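Local structure of SusD-like carbohydrate binding protein BF1063 (Bacteroides fragilis NCTC 9343, 3I4G) at residues A[179-184]-A[193-198]; A[201-206]-A[383-388]; A[272-277]-A[328-333]. The protein probably binds carbohydrate at the outer membrane of Bacteroides fragilis, as a member of the SusD family of surface glycan-binding proteins. All coordinates share one frame; numbering follows the deposited sequence.

Contact 1 of 3, residues A[179-184]-A[193-198]; sequences ADLPRF and GRACKQ
The loop that carries the chain from helix 163-180 into helix 197-211 folds back on itself here, so that P182 meets K197 and F184 meets Q198. K197 N, the first amide of the incoming helix, donates to P182 O over 2.8 Å in a nearly straight bond (165° at the hydrogen), and it lies above the carbonyl plane, 42° out of it. Two residues further along the loop the direction reverses: F184 N donates to Q198 OE1, also at 2.8 Å. The other end of that amide, NE2, is held by D229, whose carboxylate also forms a salt bridge with R183; this should fix the rotation of the Q198 amide and turn OE1 toward the loop. C196 is the N-cap of helix 197-211. Its SG sits between backbone N and carbonyl carbon (chi1 70°), from where it caps an amide just past Q198 and also lies at the edge of the F184 ring, 5.4 Å from the centroid, with F184 CB 3.9 Å away. The two helices belong to the largely helical, TPR-like part of the SusD fold, and K197 reaches from the start of one to the end of the other. Its chain leaves the backbone extended and bends in its last two torsions, bringing NZ to A178 O, its stronger partner, and to L181 O by a weak bond of 3.3 Å; water 1 bridges the same NZ and L181 O. A positive charge beside those carbonyls would suit the helix C-terminus. L181 in turn lays its methyls against backbone oxygens, CD1 on C196 O (3.6 Å) and CD2 on A195 O (3.6 Å).

Contact 2 of 3, residues A[201-206]-A[383-388]; sequences LAFLGR and PVIRYA
I385 is a forked bump pushed into the side of helix 197-211, one branch CG2 and the other CG1-CD1, and A202, F203 and R206 form the hollow that receives it. The short branch, CG2, presses on the A202 methyl: I385 CG2 to A202 CB is 3.4 Å, tighter than ordinary van der Waals contact. Alanine makes the floor of the hollow. One wall is F203, whose CE2 rests 3.8 Å from I385 CG1, the side chains crossing at a slant. A second wall, roughly at right angles to the first as seen from CD1, is the R206 guanidinium, and I385 CD1 lies over one of its faces, 3.6 Å above the plane and shifted toward the rim. With CG1 beside the backbone N (chi1 -58°) and CG2 anti to it, the branches of I385 part between these surfaces. V384 adds a smaller bump next door: its CG1 meets the edge of the F203 ring at CZ (4.1 Å), while the same ring makes an edge-to-face contact with F134.

R206 comes in fully extended from CG to NE, from the direction opposite to I385. Its group is fixed by a salt bridge from NE to E389 and a cation-pi contact with W456. Water 2 links it to the strand, accepting from R206 NH2 at 3.0 Å and donating to V384 O at 2.7 Å, so the arginine reaches that carbonyl, 3.6 Å from NH2, by way of the water.

That both V384 and I385 point their backbones at F253 makes this a classic beta bulge, set where strand 380-386 ends and helix 387-400 begins; the chain turns a corner here, and the I385 side chain points toward helix 197-211, part of the TPR-like helices of the SusD fold.

Contact 3 of 3, residues A[272-277]-A[328-333]; sequences SAKDGG and AIFMGT
A 3-10 turn at 273-274 faces the tip of a beta hairpin, where F330 to T333 form a type I' turn. K274 plugs that turn with its ammonium group. Its CG sits between backbone N and carbonyl carbon (chi1 76°), and the chain runs extended until a last bend at chi4 turns NZ toward the carbonyls. NZ donates to F330 O at 2.7 Å, to T333 OG1 at 2.7 Å, and more loosely to T333 O at 3.2 Å, from 65° out of the carbonyl plane. The hairpin links strands 329-330 and 333-334, and its two closing carbonyls are each used twice: F330 O takes NZ on one face and T333 N on the other, and T333 O likewise takes NZ and F330 N.

D275 braces the lysine: its OD2 forms a salt bridge with K274 NZ (2.8 Å) on the syn side of the carboxylate, and lies in plane at the edge of the F330 ring, 3.4 Å from CD2; that ring stacks on Y324. With four acceptors around three N-H, at least one hydrogen must be shared, most likely with T333 O. Water 3 donates to D275 OD1 and M331 O and accepts from T333 OG1. The selenium of selenomethionine M331 rests 3.7 Å from D275 CG.

Contacts 1 and 2 are near neighbours: their centres lie about 12 Å apart and both use helix 197-211, contact 1 at its start and contact 2 further along, although beyond adjoining in sequence they do not touch. Contact 3 stands apart, about 38 Å from contact 1 and about 32 Å from contact 2, centre to centre, with nearest atoms about 23 and 15 Å away. In sequence it is nested inside the long excursion that contact 2 closes, so 201-206 and 383-388 bracket the region holding the hairpin. A bound 1,2-ethanediol, probably from crystallisation, lies about 5 Å from the M331 side chain of contact 3.

Contact 1 of 3, residues A[179-184]-A[193-198]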
# COMPACT_ATOMS: atom_id res chain seq x y z
N ALA A 179 0.10 -23.17 7.37
CA ALA A 179 -0.35 -24.44 7.93
C ALA A 179 -0.53 -24.38 9.43
O ALA A 179 -1.40 -25.07 9.95
CB ALA A 179 0.64 -25.53 7.58
N ASP A 180 0.30 -23.59 10.12
CA ASP A 180 0.30 -23.55 11.60
C ASP A 180 -0.23 -22.27 12.21
O ASP A 180 -0.11 -22.08 13.41
CB ASP A 180 1.72 -23.84 12.13
CG ASP A 180 2.13 -25.30 11.98
OD1 ASP A 180 1.25 -26.19 11.84
OD2 ASP A 180 3.35 -25.56 12.06
N LEU A 181 -0.84 -21.42 11.40
CA LEU A 181 -1.49 -20.23 11.92
C LEU A 181 -2.99 -20.49 12.03
O LEU A 181 -3.55 -21.20 11.17
CB LEU A 181 -1.26 -19.03 11.00
CG LEU A 181 0.18 -18.49 10.96
CD1 LEU A 181 0.35 -17.48 9.83
CD2 LEU A 181 0.58 -17.89 12.31
N PRO A 182 -3.64 -19.91 13.03
CA PRO A 182 -5.10 -20.08 13.10
C PRO A 182 -5.80 -19.43 11.94
O PRO A 182 -5.38 -18.38 11.44
CB PRO A 182 -5.50 -19.43 14.42
CG PRO A 182 -4.25 -18.86 15.03
CD PRO A 182 -3.09 -19.06 14.11
N ARG A 183 -6.91 -20.02 11.54
CA ARG A 183 -7.77 -19.41 10.53
C ARG A 183 -8.34 -18.13 11.08
O ARG A 183 -8.52 -17.97 12.29
CB ARG A 183 -8.86 -20.39 10.09
CG ARG A 183 -9.89 -20.68 11.14
CD ARG A 183 -10.74 -21.85 10.72
NE ARG A 183 -11.51 -21.53 9.51
CZ ARG A 183 -11.96 -22.44 8.65
NH1 ARG A 183 -11.71 -23.74 8.81
NH2 ARG A 183 -12.70 -22.05 7.63
N PHE A 184 -8.69 -17.23 10.17
CA PHE A 184 -9.27 -15.91 10.47
C PHE A 184 -10.45 -16.02 11.43
O PHE A 184 -10.54 -15.24 12.41
CB PHE A 184 -9.71 -15.25 9.15
CG PHE A 184 -10.31 -13.87 9.32
CD1 PHE A 184 -11.67 -13.73 9.58
CD2 PHE A 184 -9.52 -12.73 9.26
CE1 PHE A 184 -12.24 -12.47 9.72
CE2 PHE A 184 -10.11 -11.47 9.40
CZ PHE A 184 -11.48 -11.36 9.65
N GLY A 193 -4.74 -7.98 14.94
CA GLY A 193 -3.42 -7.62 14.47
C GLY A 193 -2.53 -8.82 14.27
O GLY A 193 -1.58 -8.77 13.50
N ARG A 194 -2.81 -9.92 14.96
CA ARG A 194 -1.99 -11.15 14.81
C ARG A 194 -2.23 -11.79 13.44
O ARG A 194 -3.33 -11.70 12.87
CB ARG A 194 -2.31 -12.16 15.90
CG ARG A 194 -2.10 -11.68 17.32
CD ARG A 194 -0.72 -11.87 17.86
NE ARG A 194 -0.32 -13.28 18.07
CZ ARG A 194 -0.57 -14.02 19.14
NH1 ARG A 194 -1.35 -13.61 20.12
NH2 ARG A 194 -0.11 -15.26 19.18
N ALA A 195 -1.20 -12.42 12.90
CA ALA A 195 -1.27 -13.08 11.58
C ALA A 195 -2.11 -14.35 11.58
O ALA A 195 -1.90 -15.22 12.40
CB ALA A 195 0.14 -13.40 11.06
N CYS A 196 -3.06 -14.44 10.66
CA CYS A 196 -3.83 -15.63 10.48
C CYS A 196 -3.41 -16.42 9.23
O CYS A 196 -2.63 -15.96 8.41
CB CYS A 196 -5.33 -15.30 10.40
SG CYS A 196 -5.85 -14.45 8.94
N LYS A 197 -3.94 -17.63 9.10
CA LYS A 197 -3.67 -18.50 7.99
C LYS A 197 -3.84 -17.77 6.67
O LYS A 197 -2.99 -17.81 5.78
CB LYS A 197 -4.64 -19.70 8.08
CG LYS A 197 -4.49 -20.73 7.00
CD LYS A 197 -5.45 -21.92 7.17
CE LYS A 197 -5.40 -22.62 8.52
NZ LYS A 197 -4.08 -23.30 8.69
N GLN A 198 -4.97 -17.08 6.53
CA GLN A 198 -5.27 -16.34 5.30
C GLN A 198 -4.29 -15.21 5.02
O GLN A 198 -4.09 -14.87 3.84
CB GLN A 198 -6.71 -15.81 5.36
CG GLN A 198 -7.78 -16.89 5.25
CD GLN A 198 -8.24 -17.46 6.58
OE1 GLN A 198 -7.50 -17.45 7.61
NE2 GLN A 198 -9.50 -17.95 6.60
O HOH W 1 -4.48 -24.00 11.45

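Contact 2 of 3, residues A[201-206]-A[383-388]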
# COMPACT_ATOMS: atom_id res chain seq x y z
N LEU A 201 -1.46 -17.02 3.40
CA LEU A 201 -1.85 -17.42 2.05
C LEU A 201 -1.91 -16.23 1.08
O LEU A 201 -1.64 -16.40 -0.12
CB LEU A 201 -3.22 -18.16 2.05
CG LEU A 201 -3.27 -19.50 2.74
CD1 LEU A 201 -4.72 -19.97 2.93
CD2 LEU A 201 -2.47 -20.49 1.93
N ALA A 202 -2.29 -15.04 1.55
CA ALA A 202 -2.35 -13.88 0.67
C ALA A 202 -0.96 -13.47 0.26
O ALA A 202 -0.73 -13.14 -0.90
CB ALA A 202 -3.08 -12.74 1.36
N PHE A 203 -0.00 -13.49 1.20
CA PHE A 203 1.37 -13.22 0.82
C PHE A 203 1.96 -14.32 -0.06
O PHE A 203 2.75 -14.02 -0.96
CB PHE A 203 2.26 -12.96 2.04
CG PHE A 203 2.19 -11.55 2.50
CD1 PHE A 203 3.06 -10.61 1.97
CD2 PHE A 203 1.25 -11.11 3.43
CE1 PHE A 203 3.01 -9.28 2.35
CE2 PHE A 203 1.22 -9.77 3.83
CZ PHE A 203 2.07 -8.86 3.25
N LEU A 204 1.56 -15.55 0.16
CA LEU A 204 1.92 -16.63 -0.77
C LEU A 204 1.43 -16.30 -2.16
O LEU A 204 2.18 -16.43 -3.14
CB LEU A 204 1.31 -17.96 -0.31
CG LEU A 204 1.48 -19.16 -1.21
CD1 LEU A 204 2.98 -19.45 -1.43
CD2 LEU A 204 0.79 -20.37 -0.61
N GLY A 205 0.17 -15.93 -2.30
CA GLY A 205 -0.36 -15.54 -3.59
C GLY A 205 0.39 -14.39 -4.23
O GLY A 205 0.69 -14.44 -5.43
N ARG A 206 0.71 -13.34 -3.46
CA ARG A 206 1.47 -12.25 -4.03
C ARG A 206 2.87 -12.71 -4.47
O ARG A 206 3.38 -12.27 -5.51
CB ARG A 206 1.64 -11.08 -3.03
CG ARG A 206 0.42 -10.24 -2.72
CD ARG A 206 0.85 -9.09 -1.84
NE ARG A 206 -0.19 -8.10 -1.61
CZ ARG A 206 0.06 -6.99 -0.96
NH1 ARG A 206 1.26 -6.79 -0.42
NH2 ARG A 206 -0.89 -6.10 -0.81
N PRO A 383 -5.35 -1.31 6.65
CA PRO A 383 -5.25 -2.67 6.12
C PRO A 383 -4.03 -2.91 5.24
O PRO A 383 -3.60 -2.01 4.50
CB PRO A 383 -6.52 -2.79 5.27
CG PRO A 383 -7.48 -1.83 5.95
CD PRO A 383 -6.63 -0.68 6.27
N VAL A 384 -3.49 -4.13 5.35
CA VAL A 384 -2.38 -4.60 4.55
C VAL A 384 -2.90 -5.59 3.51
O VAL A 384 -2.51 -5.55 2.34
CB VAL A 384 -1.31 -5.23 5.45
CG1 VAL A 384 -0.19 -5.75 4.60
CG2 VAL A 384 -0.76 -4.19 6.43
N ILE A 385 -3.78 -6.50 3.90
CA ILE A 385 -4.43 -7.45 3.01
C ILE A 385 -5.93 -7.39 3.23
O ILE A 385 -6.42 -7.66 4.33
CB ILE A 385 -3.97 -8.91 3.24
CG1 ILE A 385 -2.46 -9.09 3.08
CG2 ILE A 385 -4.74 -9.89 2.33
CD1 ILE A 385 -1.88 -8.85 1.67
N ARG A 386 -6.64 -7.03 2.18
CA ARG A 386 -8.11 -7.02 2.15
C ARG A 386 -8.62 -8.14 1.26
O ARG A 386 -8.03 -8.47 0.22
CB ARG A 386 -8.65 -5.66 1.66
CG ARG A 386 -8.25 -4.52 2.52
CD ARG A 386 -9.08 -3.26 2.32
NE ARG A 386 -8.94 -2.54 1.05
CZ ARG A 386 -9.83 -2.53 0.05
NH1 ARG A 386 -10.88 -3.36 -0.00
NH2 ARG A 386 -9.64 -1.70 -0.96
N TYR A 387 -9.78 -8.66 1.64
CA TYR A 387 -10.40 -9.72 0.81
C TYR A 387 -10.67 -9.23 -0.63
O TYR A 387 -10.63 -10.00 -1.55
CB TYR A 387 -11.67 -10.25 1.46
CG TYR A 387 -12.24 -11.54 0.88
CD1 TYR A 387 -11.47 -12.67 0.79
CD2 TYR A 387 -13.57 -11.61 0.48
CE1 TYR A 387 -12.00 -13.85 0.32
CE2 TYR A 387 -14.10 -12.77 -0.00
CZ TYR A 387 -13.32 -13.88 -0.07
OH TYR A 387 -13.86 -15.08 -0.52
N ALA A 388 -10.96 -7.93 -0.83
CA ALA A 388 -11.12 -7.48 -2.20
C ALA A 388 -9.88 -7.72 -3.04
O ALA A 388 -9.98 -8.04 -4.22
CB ALA A 388 -11.45 -6.03 -2.24
O HOH W 2 -0.66 -3.93 1.28

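Contact 3 of 3, residues A[272-277]-A[328-333]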
# COMPACT_ATOMS: atom_id res chain seq x y z
N SER A 272 -5.28 18.32 5.84
CA SER A 272 -4.97 19.63 5.30
C SER A 272 -4.91 20.65 6.44
O SER A 272 -5.28 20.36 7.59
CB SER A 272 -5.97 20.03 4.20
OG SER A 272 -7.19 20.46 4.76
N ALA A 273 -4.46 21.85 6.13
CA ALA A 273 -4.26 22.87 7.16
C ALA A 273 -5.50 23.17 7.97
O ALA A 273 -5.39 23.40 9.17
CB ALA A 273 -3.72 24.15 6.51
N LYS A 274 -6.66 23.20 7.35
CA LYS A 274 -7.90 23.53 8.09
C LYS A 274 -8.18 22.54 9.19
O LYS A 274 -8.91 22.86 10.15
CB LYS A 274 -9.10 23.63 7.14
CG LYS A 274 -9.65 22.29 6.65
CD LYS A 274 -10.73 22.48 5.57
CE LYS A 274 -11.39 21.20 5.20
NZ LYS A 274 -12.08 20.51 6.35
N ASP A 275 -7.65 21.32 9.07
CA ASP A 275 -7.82 20.28 10.07
C ASP A 275 -6.52 19.97 10.82
O ASP A 275 -6.41 18.93 11.47
CB ASP A 275 -8.42 19.04 9.40
CG ASP A 275 -9.80 19.30 8.90
OD1 ASP A 275 -10.63 19.73 9.74
OD2 ASP A 275 -10.05 19.12 7.68
N GLY A 276 -5.57 20.88 10.74
CA GLY A 276 -4.34 20.74 11.54
C GLY A 276 -3.20 19.99 10.92
O GLY A 276 -2.21 19.74 11.60
N GLY A 277 -3.30 19.65 9.63
CA GLY A 277 -2.28 18.80 9.01
C GLY A 277 -1.38 19.48 8.03
O GLY A 277 -1.58 20.64 7.67
N ALA A 328 -15.26 20.28 -1.77
CA ALA A 328 -15.74 19.11 -1.05
C ALA A 328 -15.80 19.39 0.43
O ALA A 328 -15.07 20.24 0.93
CB ALA A 328 -14.81 17.89 -1.33
N ILE A 329 -16.68 18.68 1.13
CA ILE A 329 -16.77 18.71 2.57
C ILE A 329 -15.93 17.57 3.14
O ILE A 329 -16.02 16.43 2.70
CB ILE A 329 -18.22 18.58 3.04
CG1 ILE A 329 -19.04 19.76 2.50
CG2 ILE A 329 -18.29 18.53 4.59
CD1 ILE A 329 -18.68 21.12 3.04
N PHE A 330 -15.11 17.90 4.12
CA PHE A 330 -14.25 16.95 4.84
C PHE A 330 -14.21 17.35 6.29
O PHE A 330 -13.91 18.50 6.61
CB PHE A 330 -12.85 16.93 4.23
CG PHE A 330 -11.93 15.98 4.91
CD1 PHE A 330 -11.95 14.62 4.68
CD2 PHE A 330 -11.04 16.45 5.85
CE1 PHE A 330 -11.09 13.76 5.36
CE2 PHE A 330 -10.16 15.58 6.50
CZ PHE A 330 -10.19 14.25 6.25
N MSE A 331 -14.51 16.42 7.17
CA MSE A 331 -14.57 16.73 8.60
C MSE A 331 -15.51 17.91 8.87
O MSE A 331 -15.26 18.78 9.73
CB MSE A 331 -13.18 16.94 9.23
CG MSE A 331 -12.43 15.68 9.35
SE MSE A 331 -10.70 15.96 10.24
CE MSE A 331 -10.25 14.14 10.38
N GLY A 332 -16.61 17.95 8.12
CA GLY A 332 -17.66 18.92 8.38
C GLY A 332 -17.46 20.31 7.84
O GLY A 332 -18.30 21.17 8.05
N THR A 333 -16.32 20.59 7.21
CA THR A 333 -16.06 21.92 6.68
C THR A 333 -15.49 21.79 5.28
O THR A 333 -14.94 20.75 4.89
CB THR A 333 -15.12 22.76 7.59
OG1 THR A 333 -13.83 22.13 7.69
CG2 THR A 333 -15.74 22.93 9.01
O HOH W 3 -13.13 20.56 9.75